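Protein yahD a copper inducible hydrolase (Lactococcus lactis subsp. lactis, PDB 3OG9) is a copper-inducible protein of the alpha/beta-hydrolase fold that probably acts as a hydrolase and binds D-malate in its pocket. Local coordinates at residues 59-64 / 72-77. Residues are numbered along the deposited sequence; the frame is centred on the assembly and turned at random.
Sequences RYFKLR and ENFDLE. With MLT (D-malate), chain C.
The amide of D75 donates to K62 O (N...O 3.1 Å), and R64 N reaches N73 OD1 at 2.8 Å, coming from above the amide plane; its bond to N73 O is weak. N73 OD1 also takes the amide of L66, so one side-chain oxygen holds both R64 and the start of the loop that joins the two segments. D75 is the N-cap of helix 76-97: with chi1 at -179° its CG swings away from the backbone N, and OD1 accepts from S78 N. The R64 guanidinium lies with one face over D75 CA; its salt bridge, NH1 to D75 OD1, is long at 3.8 Å and purely electrostatic, with one water joining the same two atoms. A second water links D75 OD2 to L63 O.

On the ligand side, R59 bends at chi3 (52°) and turns NE and NH2 onto F61 O, NE at 2.8 Å, while NH1 and NH2 both donate to malate O1. Replacing R59 by alanine would probably leave the malate carboxylate that holds O1 without its charged mate and F61 O without these two donors. L63 CG sits over the face of the R59 guanidinium, and L63 CD2 meets the F74 ring edge. F61 points its edge at the face of F74 in an offset edge-to-face pair, centroids 5.9 Å apart. R59, F61 and F74 thus line the malate pocket beside N111, which follows S110 at the probable nucleophile elbow of this alpha/beta-hydrolase fold.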
ATOM      1  N   ARG A  59       2.855  12.193  -5.118  1.00  9.57           N
ATOM      2  CA  ARG A  59       2.460  11.669  -3.788  1.00  8.84           C
ATOM      3  C   ARG A  59       0.963  11.391  -3.783  1.00  8.14           C
ATOM      4  O   ARG A  59       0.228  11.922  -4.623  1.00  9.42           O
ATOM      5  CB  ARG A  59       2.731  12.698  -2.671  1.00  9.63           C
ATOM      6  CG  ARG A  59       4.170  12.831  -2.192  1.00  8.51           C
ATOM      7  CD  ARG A  59       4.253  13.842  -1.035  1.00  9.91           C
ATOM      8  NE  ARG A  59       3.287  13.474  -0.013  1.00  8.77           N
ATOM      9  CZ  ARG A  59       3.516  12.592   0.961  1.00 10.97           C
ATOM     10  NH1 ARG A  59       4.700  12.017   1.088  1.00 12.62           N
ATOM     11  NH2 ARG A  59       2.551  12.284   1.812  1.00 10.78           N
ATOM     12  N   TYR A  60       0.501  10.601  -2.814  1.00  7.34           N
ATOM     13  CA  TYR A  60      -0.940  10.338  -2.669  1.00  6.61           C
ATOM     14  C   TYR A  60      -1.706  11.333  -1.820  1.00  6.89           C
ATOM     15  O   TYR A  60      -2.927  11.419  -1.931  1.00  8.20           O
ATOM     16  CB  TYR A  60      -1.189   8.924  -2.153  1.00  5.77           C
ATOM     17  CG  TYR A  60      -0.891   7.913  -3.212  1.00  4.86           C
ATOM     18  CD1 TYR A  60      -1.829   7.615  -4.205  1.00  5.68           C
ATOM     19  CD2 TYR A  60       0.386   7.305  -3.276  1.00  7.23           C
ATOM     20  CE1 TYR A  60      -1.522   6.706  -5.217  1.00  5.93           C
ATOM     21  CE2 TYR A  60       0.685   6.386  -4.286  1.00  4.98           C
ATOM     22  CZ  TYR A  60      -0.265   6.085  -5.227  1.00  5.74           C
ATOM     23  OH  TYR A  60       0.042   5.185  -6.230  1.00  3.88           O
ATOM     24  N   PHE A  61      -1.018  12.087  -0.973  1.00  6.92           N
ATOM     25  CA  PHE A  61      -1.698  13.078  -0.107  1.00  7.20           C
ATOM     26  C   PHE A  61      -0.670  14.098   0.353  1.00  7.28           C
ATOM     27  O   PHE A  61       0.532  13.873   0.234  1.00  7.07           O
ATOM     28  CB  PHE A  61      -2.430  12.395   1.094  1.00  8.12           C
ATOM     29  CG  PHE A  61      -1.500  11.770   2.080  1.00  7.60           C
ATOM     30  CD1 PHE A  61      -0.946  12.532   3.115  1.00  8.67           C
ATOM     31  CD2 PHE A  61      -1.107  10.450   1.934  1.00  9.75           C
ATOM     32  CE1 PHE A  61      -0.038  11.981   4.014  1.00  9.64           C
ATOM     33  CE2 PHE A  61      -0.180   9.879   2.845  1.00 10.12           C
ATOM     34  CZ  PHE A  61       0.342  10.653   3.902  1.00 10.71           C
ATOM     35  N   LYS A  62      -1.147  15.247   0.811  1.00  8.62           N
ATOM     36  CA  LYS A  62      -0.259  16.382   1.105  1.00  8.65           C
ATOM     37  C   LYS A  62       0.450  16.233   2.444  1.00  8.90           C
ATOM     38  O   LYS A  62      -0.064  15.577   3.362  1.00  8.65           O
ATOM     39  CB  LYS A  62      -1.080  17.669   1.122  1.00  9.32           C
ATOM     40  CG  LYS A  62      -1.536  18.100  -0.256  1.00 12.40           C
ATOM     41  CD  LYS A  62      -2.637  19.163  -0.158  1.00 20.11           C
ATOM     42  CE  LYS A  62      -2.076  20.569  -0.192  1.00 25.90           C
ATOM     43  NZ  LYS A  62      -1.390  20.986   1.058  1.00 29.73           N
ATOM     44  N   LEU A  63       1.625  16.860   2.542  1.00  8.47           N
ATOM     45  CA  LEU A  63       2.357  17.038   3.779  1.00  9.18           C
ATOM     46  C   LEU A  63       2.058  18.437   4.289  1.00  9.39           C
ATOM     47  O   LEU A  63       1.465  19.250   3.552  1.00 10.21           O
ATOM     48  CB  LEU A  63       3.872  16.921   3.543  1.00  8.92           C
ATOM     49  CG  LEU A  63       4.311  15.493   3.131  1.00  9.88           C
ATOM     50  CD1 LEU A  63       5.802  15.439   2.847  1.00 11.67           C
ATOM     51  CD2 LEU A  63       3.900  14.432   4.191  1.00 11.46           C
ATOM     52  N   ARG A  64       2.507  18.724   5.511  1.00  8.41           N
ATOM     53  CA  ARG A  64       2.213  20.012   6.164  1.00  8.99           C
ATOM     54  C   ARG A  64       3.217  21.201   6.005  1.00  9.69           C
ATOM     55  O   ARG A  64       2.992  22.250   6.584  1.00 10.07           O
ATOM     56  CB  ARG A  64       1.700  19.814   7.619  1.00  9.03           C
ATOM     57  CG  ARG A  64       0.357  19.074   7.729  1.00  5.47           C
ATOM     58  CD  ARG A  64      -0.268  19.384   9.106  1.00  7.19           C
ATOM     59  NE  ARG A  64      -1.335  18.439   9.483  1.00  5.41           N
ATOM     60  CZ  ARG A  64      -2.600  18.547   9.104  1.00  7.87           C
ATOM     61  NH1 ARG A  64      -2.978  19.545   8.302  1.00  6.90           N
ATOM     62  NH2 ARG A  64      -3.499  17.634   9.528  1.00  6.90           N
ATOM     63  N   GLU A  72       2.665  14.432  12.601  1.00  8.18           N
ATOM     64  CA  GLU A  72       2.282  15.843  12.524  1.00  9.15           C
ATOM     65  C   GLU A  72       2.448  16.436  11.120  1.00  8.69           C
ATOM     66  O   GLU A  72       1.827  17.456  10.817  1.00  9.51           O
ATOM     67  CB  GLU A  72       3.056  16.723  13.542  1.00  8.68           C
ATOM     68  CG  GLU A  72       2.761  16.381  15.027  1.00 10.33           C
ATOM     69  CD  GLU A  72       3.574  15.175  15.548  1.00 14.29           C
ATOM     70  OE1 GLU A  72       4.418  14.633  14.787  1.00 12.19           O
ATOM     71  OE2 GLU A  72       3.371  14.766  16.730  1.00 14.52           O
ATOM     72  N   ASN A  73       3.277  15.825  10.282  1.00  8.00           N
ATOM     73  CA  ASN A  73       3.431  16.314   8.905  1.00  8.08           C
ATOM     74  C   ASN A  73       2.396  15.788   7.910  1.00  8.44           C
ATOM     75  O   ASN A  73       2.384  16.215   6.766  1.00  8.29           O
ATOM     76  CB  ASN A  73       4.846  16.012   8.366  1.00  7.86           C
ATOM     77  CG  ASN A  73       5.259  16.963   7.246  1.00  8.73           C
ATOM     78  OD1 ASN A  73       4.714  18.057   7.111  1.00  7.84           O
ATOM     79  ND2 ASN A  73       6.217  16.547   6.438  1.00  5.85           N
ATOM     80  N   PHE A  74       1.526  14.867   8.332  1.00  8.96           N
ATOM     81  CA  PHE A  74       0.566  14.269   7.389  1.00  7.72           C
ATOM     82  C   PHE A  74      -0.722  15.080   7.427  1.00  7.82           C
ATOM     83  O   PHE A  74      -1.355  15.216   8.492  1.00  8.14           O
ATOM     84  CB  PHE A  74       0.317  12.794   7.725  1.00  8.35           C
ATOM     85  CG  PHE A  74       1.575  11.955   7.816  1.00  7.71           C
ATOM     86  CD1 PHE A  74       2.642  12.163   6.942  1.00  8.98           C
ATOM     87  CD2 PHE A  74       1.646  10.878   8.715  1.00  8.24           C
ATOM     88  CE1 PHE A  74       3.805  11.359   7.021  1.00 11.83           C
ATOM     89  CE2 PHE A  74       2.798  10.077   8.802  1.00  9.35           C
ATOM     90  CZ  PHE A  74       3.885  10.315   7.960  1.00  8.49           C
ATOM     91  N   ASP A  75      -1.102  15.632   6.282  1.00  7.94           N
ATOM     92  CA  ASP A  75      -2.374  16.369   6.166  1.00  7.96           C
ATOM     93  C   ASP A  75      -3.575  15.394   6.092  1.00  8.25           C
ATOM     94  O   ASP A  75      -3.895  14.801   5.041  1.00  8.78           O
ATOM     95  CB  ASP A  75      -2.305  17.338   4.989  1.00  7.49           C
ATOM     96  CG  ASP A  75      -3.573  18.153   4.805  1.00 10.00           C
ATOM     97  OD1 ASP A  75      -4.616  17.784   5.385  1.00  9.60           O
ATOM     98  OD2 ASP A  75      -3.517  19.152   4.046  1.00 11.73           O
ATOM     99  N   LEU A  76      -4.223  15.212   7.235  1.00  8.83           N
ATOM    100  CA  LEU A  76      -5.286  14.233   7.362  1.00  9.85           C
ATOM    101  C   LEU A  76      -6.537  14.586   6.573  1.00  9.72           C
ATOM    102  O   LEU A  76      -7.248  13.679   6.117  1.00 10.76           O
ATOM    103  CB  LEU A  76      -5.610  13.971   8.838  1.00 10.58           C
ATOM    104  CG  LEU A  76      -4.410  13.498   9.677  1.00 11.49           C
ATOM    105  CD1 LEU A  76      -4.838  13.241  11.110  1.00 13.92           C
ATOM    106  CD2 LEU A  76      -3.685  12.278   9.075  1.00 14.52           C
ATOM    107  N   GLU A  77      -6.812  15.875   6.380  1.00  9.68           N
ATOM    108  CA  GLU A  77      -7.908  16.244   5.478  1.00 10.08           C
ATOM    109  C   GLU A  77      -7.619  15.798   4.042  1.00  9.20           C
ATOM    110  O   GLU A  77      -8.497  15.235   3.369  1.00  8.85           O
ATOM    111  CB  GLU A  77      -8.225  17.736   5.554  1.00 11.43           C
ATOM    112  CG  GLU A  77      -9.060  18.088   6.810  1.00 12.39           C
ATOM    113  CD  GLU A  77      -9.594  19.533   6.821  0.50 10.98           C
ATOM    114  OE1 GLU A  77      -9.502  20.245   5.796  0.50 11.18           O
ATOM    115  OE2 GLU A  77     -10.110  19.947   7.880  0.50 12.27           O
TER
HETATM  116  C1  MLT C 500       4.277   9.313   3.715  1.00 18.36           C
HETATM  117  O1  MLT C 500       4.080  10.493   3.316  1.00 16.02           O
HETATM  118  O2  MLT C 500       3.477   8.396   3.409  1.00 13.79           O
HETATM  119  C2  MLT C 500       5.468   8.996   4.592  1.00 21.36           C
HETATM  120  O3  MLT C 500       6.211  10.159   4.913  1.00 24.21           O
HETATM  121  C3  MLT C 500       6.369   7.936   3.959  1.00 22.27           C
HETATM  122  C4  MLT C 500       7.064   8.409   2.704  1.00 25.72           C
HETATM  123  O4  MLT C 500       8.229   7.998   2.508  1.00 28.98           O
HETATM  124  O5  MLT C 500       6.541   9.165   1.844  1.00 22.41           O
HETATM  125  O   HOH W   1      -1.267  20.717   4.230  1.00 15.94           O
HETATM  126  O   HOH W   2      -5.483  19.721   6.983  1.00 11.08           O